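Local structure of lysozyme inhibitor LprI-like N-terminal domain-containing protein (Burkholderia thailandensis, 6AR7) at residues I26-R39 with C48-V60. The protein is of unknown function but carries LprI-type sequence domains, consistent with a secreted or periplasmic role related to lysozyme inhibition. Sequence-based numbering, arbitrary orientation. Where two conformers were deposited one is given.
Sequences IDVAMRQCLARRDR and CMDEARQQWQGEV
C48 and C33 join two nearly antiparallel helices by a disulfide, a worked example of how a short N-terminal helix can be stapled to a long neighbour in an all-helical fold. The axes of 26-34 and 48-60 approach to 9.4 Å at 166°. C33 SG lies anti to the C33 backbone nitrogen, which carries it across to C48 SG at 2.1 Å, the bridge twisted to -83° about the S-S bond. L34 lays CD2 against C48 CB at 3.5 Å, beside the bridge on the C48 side. One turn on, E51 sends an extended side chain into a salt bridge with R39: E51 OE2 receives R39 NH2 through its syn lone pair at 2.9 Å, a bent bond of 134° with OE2 lying out of the guanidinium plane. A52 offers its methyl to M30, and M30 SE rests 3.6 Å from A52 CB. Q55 OE1 shares a water with the carbonyl oxygen of I26, while I26 itself is a knob among A52, Q55, W56 and E59. Its CG2 sits over the five-membered ring of W56 in a CH-pi contact, and CD1 spreads further across the same indole. At the indole edge W56 NE1 donates to D27 OD1 at 3.1 Å, nearly in the ring plane; D27 OD2 is bridged to R122 of helix 107-136, which also touches W56. E59 passes its CG alongside I26 CD1, its carboxylate turning to R129. The disulfide thus fixes the end of helix 25-34 and the salt bridge the loop that follows it; at the other end an apolar knob and an indole bond, to a carboxylate whose charge R122 probably balances, tie the helix to the bundle.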
loop_
_atom_site.group_PDB
_atom_site.type_symbol
_atom_site.label_atom_id
_atom_site.label_comp_id
_atom_site.label_asym_id
_atom_site.label_seq_id
_atom_site.Cartn_x
_atom_site.Cartn_y
_atom_site.Cartn_z
ATOM N N ILE A 26 -4.657 17.374 1.425
ATOM C CA ILE A 26 -3.922 16.702 2.495
ATOM C C ILE A 26 -2.423 16.854 2.300
ATOM O O ILE A 26 -1.681 17.068 3.268
ATOM C CB ILE A 26 -4.308 15.212 2.579
ATOM C CG1 ILE A 26 -5.792 15.060 2.910
ATOM C CG2 ILE A 26 -3.428 14.496 3.624
ATOM C CD1 ILE A 26 -6.316 13.652 2.776
ATOM N N ASP A 27 -1.946 16.712 1.054
ATOM C CA ASP A 27 -0.513 16.814 0.789
ATOM C C ASP A 27 -0.050 18.260 0.828
ATOM O O ASP A 27 1.082 18.537 1.243
ATOM C CB ASP A 27 -0.161 16.184 -0.557
ATOM C CG ASP A 27 -0.517 14.699 -0.615
ATOM O OD1 ASP A 27 -0.471 14.022 0.442
ATOM O OD2 ASP A 27 -0.843 14.220 -1.723
ATOM N N VAL A 28 -0.895 19.188 0.367
ATOM C CA VAL A 28 -0.584 20.613 0.514
ATOM C C VAL A 28 -0.434 20.963 1.994
ATOM O O VAL A 28 0.503 21.669 2.392
ATOM C CB VAL A 28 -1.663 21.474 -0.176
ATOM C CG1 VAL A 28 -1.494 22.966 0.138
ATOM C CG2 VAL A 28 -1.641 21.245 -1.695
ATOM N N ALA A 29 -1.353 20.469 2.829
ATOM C CA ALA A 29 -1.310 20.775 4.261
ATOM C C ALA A 29 -0.075 20.172 4.931
ATOM O O ALA A 29 0.551 20.812 5.785
ATOM C CB ALA A 29 -2.592 20.275 4.931
HETATM N N MSE A 30 0.286 18.944 4.571
HETATM C CA MSE A 30 1.478 18.342 5.158
HETATM C C MSE A 30 2.725 19.170 4.849
HETATM O O MSE A 30 3.573 19.388 5.712
HETATM C CB MSE A 30 1.678 16.926 4.651
HETATM C CG MSE A 30 2.806 16.209 5.353
HETATM SE SE MSE A 30 3.081 14.472 4.508
HETATM C CE MSE A 30 4.241 15.030 3.040
ATOM N N ARG A 31 2.800 19.644 3.604
ATOM C CA ARG A 31 3.888 20.518 3.173
ATOM C C ARG A 31 3.962 21.774 4.039
ATOM O O ARG A 31 5.033 22.153 4.523
ATOM C CB ARG A 31 3.662 20.868 1.700
ATOM C CG ARG A 31 4.878 21.196 0.901
ATOM C CD ARG A 31 4.543 21.152 -0.596
ATOM N NE ARG A 31 4.331 19.777 -1.071
ATOM C CZ ARG A 31 3.870 19.453 -2.279
ATOM N NH1 ARG A 31 3.573 20.398 -3.159
ATOM N NH2 ARG A 31 3.708 18.179 -2.610
ATOM N N GLN A 32 2.824 22.441 4.229
ATOM C CA GLN A 32 2.783 23.590 5.120
ATOM C C GLN A 32 3.122 23.177 6.552
ATOM O O GLN A 32 3.844 23.885 7.252
ATOM C CB GLN A 32 1.400 24.232 5.050
ATOM C CG GLN A 32 1.112 24.814 3.691
ATOM C CD GLN A 32 -0.339 25.158 3.493
ATOM O OE1 GLN A 32 -1.226 24.512 4.043
ATOM N NE2 GLN A 32 -0.592 26.177 2.699
ATOM N N CYS A 33 2.640 22.015 6.988
ATOM C CA CYS A 33 2.933 21.562 8.345
ATOM C C CYS A 33 4.437 21.361 8.551
ATOM O O CYS A 33 5.003 21.833 9.545
ATOM C CB CYS A 33 2.167 20.268 8.624
ATOM S SG CYS A 33 2.356 19.572 10.287
ATOM N N LEU A 34 5.110 20.696 7.595
ATOM C CA LEU A 34 6.551 20.429 7.726
ATOM C C LEU A 34 7.366 21.706 7.775
ATOM O O LEU A 34 8.527 21.668 8.208
ATOM C CB LEU A 34 7.077 19.556 6.564
ATOM C CG LEU A 34 6.460 18.162 6.484
ATOM C CD1 LEU A 34 6.779 17.454 5.139
ATOM C CD2 LEU A 34 6.922 17.350 7.665
ATOM N N ALA A 35 6.807 22.824 7.311
ATOM C CA ALA A 35 7.463 24.120 7.404
ATOM C C ALA A 35 7.151 24.870 8.702
ATOM O O ALA A 35 7.672 25.965 8.897
ATOM C CB ALA A 35 7.055 24.999 6.212
ATOM N N ARG A 36 6.333 24.319 9.597
ATOM C CA ARG A 36 5.963 25.052 10.807
ATOM C C ARG A 36 7.131 25.194 11.766
ATOM O O ARG A 36 7.856 24.235 12.029
ATOM C CB ARG A 36 4.828 24.355 11.551
ATOM C CG ARG A 36 3.481 24.550 10.922
ATOM C CD ARG A 36 2.422 23.629 11.547
ATOM N NE ARG A 36 2.301 23.795 12.992
ATOM C CZ ARG A 36 1.291 23.297 13.691
ATOM N NH1 ARG A 36 0.329 22.634 13.046
ATOM N NH2 ARG A 36 1.224 23.472 15.007
ATOM N N ARG A 37 7.245 26.386 12.362
ATOM C CA ARG A 37 8.266 26.662 13.371
ATOM C C ARG A 37 8.225 25.637 14.496
ATOM O O ARG A 37 9.258 25.206 15.011
ATOM C CB ARG A 37 8.033 28.069 13.928
ATOM C CG ARG A 37 9.255 28.921 14.150
ATOM C CD ARG A 37 8.854 30.395 14.327
ATOM N NE ARG A 37 7.863 30.613 15.387
ATOM C CZ ARG A 37 6.595 30.965 15.182
ATOM N NH1 ARG A 37 6.137 31.144 13.946
ATOM N NH2 ARG A 37 5.781 31.143 16.216
ATOM N N ASP A 38 7.021 25.241 14.898
ATOM C CA ASP A 38 6.873 24.328 16.024
ATOM C C ASP A 38 6.911 22.868 15.595
ATOM O O ASP A 38 6.631 21.988 16.411
ATOM C CB ASP A 38 5.576 24.647 16.802
ATOM C CG ASP A 38 4.298 24.410 15.971
ATOM O OD1 ASP A 38 4.400 24.301 14.733
ATOM O OD2 ASP A 38 3.187 24.389 16.547
ATOM N N ARG A 39 7.290 22.587 14.339
ATOM C CA ARG A 39 7.379 21.216 13.846
ATOM C C ARG A 39 8.744 20.909 13.232
ATOM O O ARG A 39 8.869 19.930 12.493
ATOM C CB ARG A 39 6.266 20.926 12.826
ATOM C CG ARG A 39 4.844 20.916 13.419
ATOM C CD ARG A 39 4.593 19.708 14.331
ATOM N NE ARG A 39 3.256 19.733 14.933
ATOM C CZ ARG A 39 2.166 19.242 14.344
ATOM N NH1 ARG A 39 2.258 18.689 13.135
ATOM N NH2 ARG A 39 0.982 19.307 14.954
ATOM N N CYS A 48 3.813 15.611 11.596
ATOM C CA CYS A 48 3.134 16.079 10.387
ATOM C C CYS A 48 2.762 14.902 9.492
ATOM O O CYS A 48 1.645 14.840 8.963
ATOM C CB CYS A 48 4.004 17.056 9.620
ATOM S SG CYS A 48 4.264 18.683 10.365
HETATM N N MSE A 49 3.675 13.943 9.339
HETATM C CA MSE A 49 3.422 12.815 8.455
HETATM C C MSE A 49 2.348 11.930 9.029
HETATM O O MSE A 49 1.503 11.430 8.289
HETATM C CB MSE A 49 4.718 12.021 8.216
HETATM C CG MSE A 49 5.795 12.909 7.650
HETATM SE SE MSE A 49 7.619 12.090 7.736
HETATM C CE MSE A 49 7.118 10.720 6.469
ATOM N N ASP A 50 2.375 11.741 10.355
ATOM C CA ASP A 50 1.339 10.936 10.989
ATOM C C ASP A 50 -0.036 11.596 10.849
ATOM O O ASP A 50 -1.042 10.903 10.652
ATOM C CB ASP A 50 1.687 10.686 12.463
ATOM C CG ASP A 50 2.840 9.683 12.643
ATOM O OD1 ASP A 50 3.128 8.901 11.710
ATOM O OD2 ASP A 50 3.455 9.675 13.729
ATOM N N GLU A 51 -0.101 12.924 10.939
ATOM C CA GLU A 51 -1.380 13.613 10.746
ATOM C C GLU A 51 -1.871 13.454 9.306
ATOM O O GLU A 51 -3.067 13.247 9.067
ATOM C CB GLU A 51 -1.236 15.093 11.114
ATOM C CG GLU A 51 -1.241 15.345 12.627
ATOM C CD GLU A 51 -0.630 16.677 13.015
ATOM O OE1 GLU A 51 -0.177 17.413 12.115
ATOM O OE2 GLU A 51 -0.593 16.986 14.231
ATOM N N ALA A 52 -0.954 13.530 8.337
ATOM C CA ALA A 52 -1.315 13.307 6.939
ATOM C C ALA A 52 -1.827 11.888 6.736
ATOM O O ALA A 52 -2.818 11.661 6.029
ATOM C CB ALA A 52 -0.097 13.584 6.048
ATOM N N ARG A 53 -1.175 10.918 7.378
ATOM C CA ARG A 53 -1.594 9.531 7.231
ATOM C C ARG A 53 -3.000 9.323 7.764
ATOM O O ARG A 53 -3.808 8.624 7.149
ATOM C CB ARG A 53 -0.607 8.600 7.931
ATOM C CG ARG A 53 -0.890 7.138 7.621
ATOM C CD ARG A 53 -0.369 6.205 8.681
ATOM N NE ARG A 53 -1.102 6.389 9.919
ATOM C CZ ARG A 53 -0.538 6.762 11.058
ATOM N NH1 ARG A 53 0.780 6.964 11.111
ATOM N NH2 ARG A 53 -1.288 6.930 12.144
ATOM N N GLN A 54 -3.306 9.910 8.917
ATOM C CA GLN A 54 -4.653 9.792 9.462
ATOM C C GLN A 54 -5.682 10.425 8.529
ATOM O O GLN A 54 -6.784 9.896 8.358
ATOM C CB GLN A 54 -4.718 10.463 10.837
ATOM C CG GLN A 54 -3.993 9.726 11.954
ATOM C CD GLN A 54 -3.881 10.580 13.214
ATOM O OE1 GLN A 54 -4.884 11.060 13.740
ATOM N NE2 GLN A 54 -2.657 10.773 13.699
ATOM N N GLN A 55 -5.348 11.571 7.930
ATOM C CA GLN A 55 -6.270 12.205 6.993
ATOM C C GLN A 55 -6.463 11.339 5.755
ATOM O O GLN A 55 -7.600 11.147 5.307
ATOM C CB GLN A 55 -5.769 13.603 6.643
ATOM C CG GLN A 55 -5.908 14.555 7.850
ATOM C CD GLN A 55 -5.132 15.829 7.687
ATOM O OE1 GLN A 55 -4.997 16.344 6.589
ATOM N NE2 GLN A 55 -4.629 16.359 8.793
ATOM N N TRP A 56 -5.377 10.746 5.233
ATOM C CA TRP A 56 -5.529 9.815 4.120
ATOM C C TRP A 56 -6.378 8.609 4.506
ATOM O O TRP A 56 -7.117 8.087 3.672
ATOM C CB TRP A 56 -4.169 9.356 3.606
ATOM C CG TRP A 56 -3.571 10.353 2.708
ATOM C CD1 TRP A 56 -2.451 11.103 2.943
ATOM C CD2 TRP A 56 -4.088 10.788 1.437
ATOM N NE1 TRP A 56 -2.227 11.963 1.886
ATOM C CE2 TRP A 56 -3.218 11.788 0.954
ATOM C CE3 TRP A 56 -5.193 10.421 0.663
ATOM C CZ2 TRP A 56 -3.404 12.406 -0.273
ATOM C CZ3 TRP A 56 -5.377 11.038 -0.557
ATOM C CH2 TRP A 56 -4.490 12.024 -1.013
ATOM N N GLN A 57 -6.280 8.143 5.750
ATOM C CA GLN A 57 -7.120 7.025 6.155
ATOM C C GLN A 57 -8.596 7.430 6.144
ATOM O O GLN A 57 -9.471 6.633 5.785
ATOM C CB GLN A 57 -6.685 6.520 7.527
ATOM C CG GLN A 57 -7.539 5.359 8.068
ATOM C CD GLN A 57 -7.531 4.149 7.150
ATOM O OE1 GLN A 57 -6.471 3.631 6.804
ATOM N NE2 GLN A 57 -8.720 3.687 6.759
ATOM N N GLY A 58 -8.894 8.676 6.490
ATOM C CA GLY A 58 -10.260 9.144 6.337
ATOM C C GLY A 58 -10.710 9.138 4.888
ATOM O O GLY A 58 -11.876 8.855 4.590
ATOM N N GLU A 59 -9.792 9.438 3.961
ATOM C CA GLU A 59 -10.173 9.414 2.554
ATOM C C GLU A 59 -10.340 7.986 2.049
ATOM O O GLU A 59 -11.169 7.733 1.165
ATOM C CB GLU A 59 -9.153 10.177 1.711
ATOM C CG GLU A 59 -9.168 11.669 2.019
ATOM C CD GLU A 59 -10.565 12.263 1.857
ATOM O OE1 GLU A 59 -11.089 12.228 0.720
ATOM O OE2 GLU A 59 -11.148 12.730 2.868
ATOM N N VAL A 60 -9.578 7.046 2.603
ATOM C CA VAL A 60 -9.807 5.635 2.302
ATOM C C VAL A 60 -11.231 5.255 2.669
ATOM O O VAL A 60 -11.977 4.691 1.862
ATOM C CB VAL A 60 -8.796 4.749 3.055
ATOM C CG1 VAL A 60 -9.222 3.283 2.995
ATOM C CG2 VAL A 60 -7.371 4.918 2.496
HETATM O O HOH W 1 -1.892 16.911 6.082
#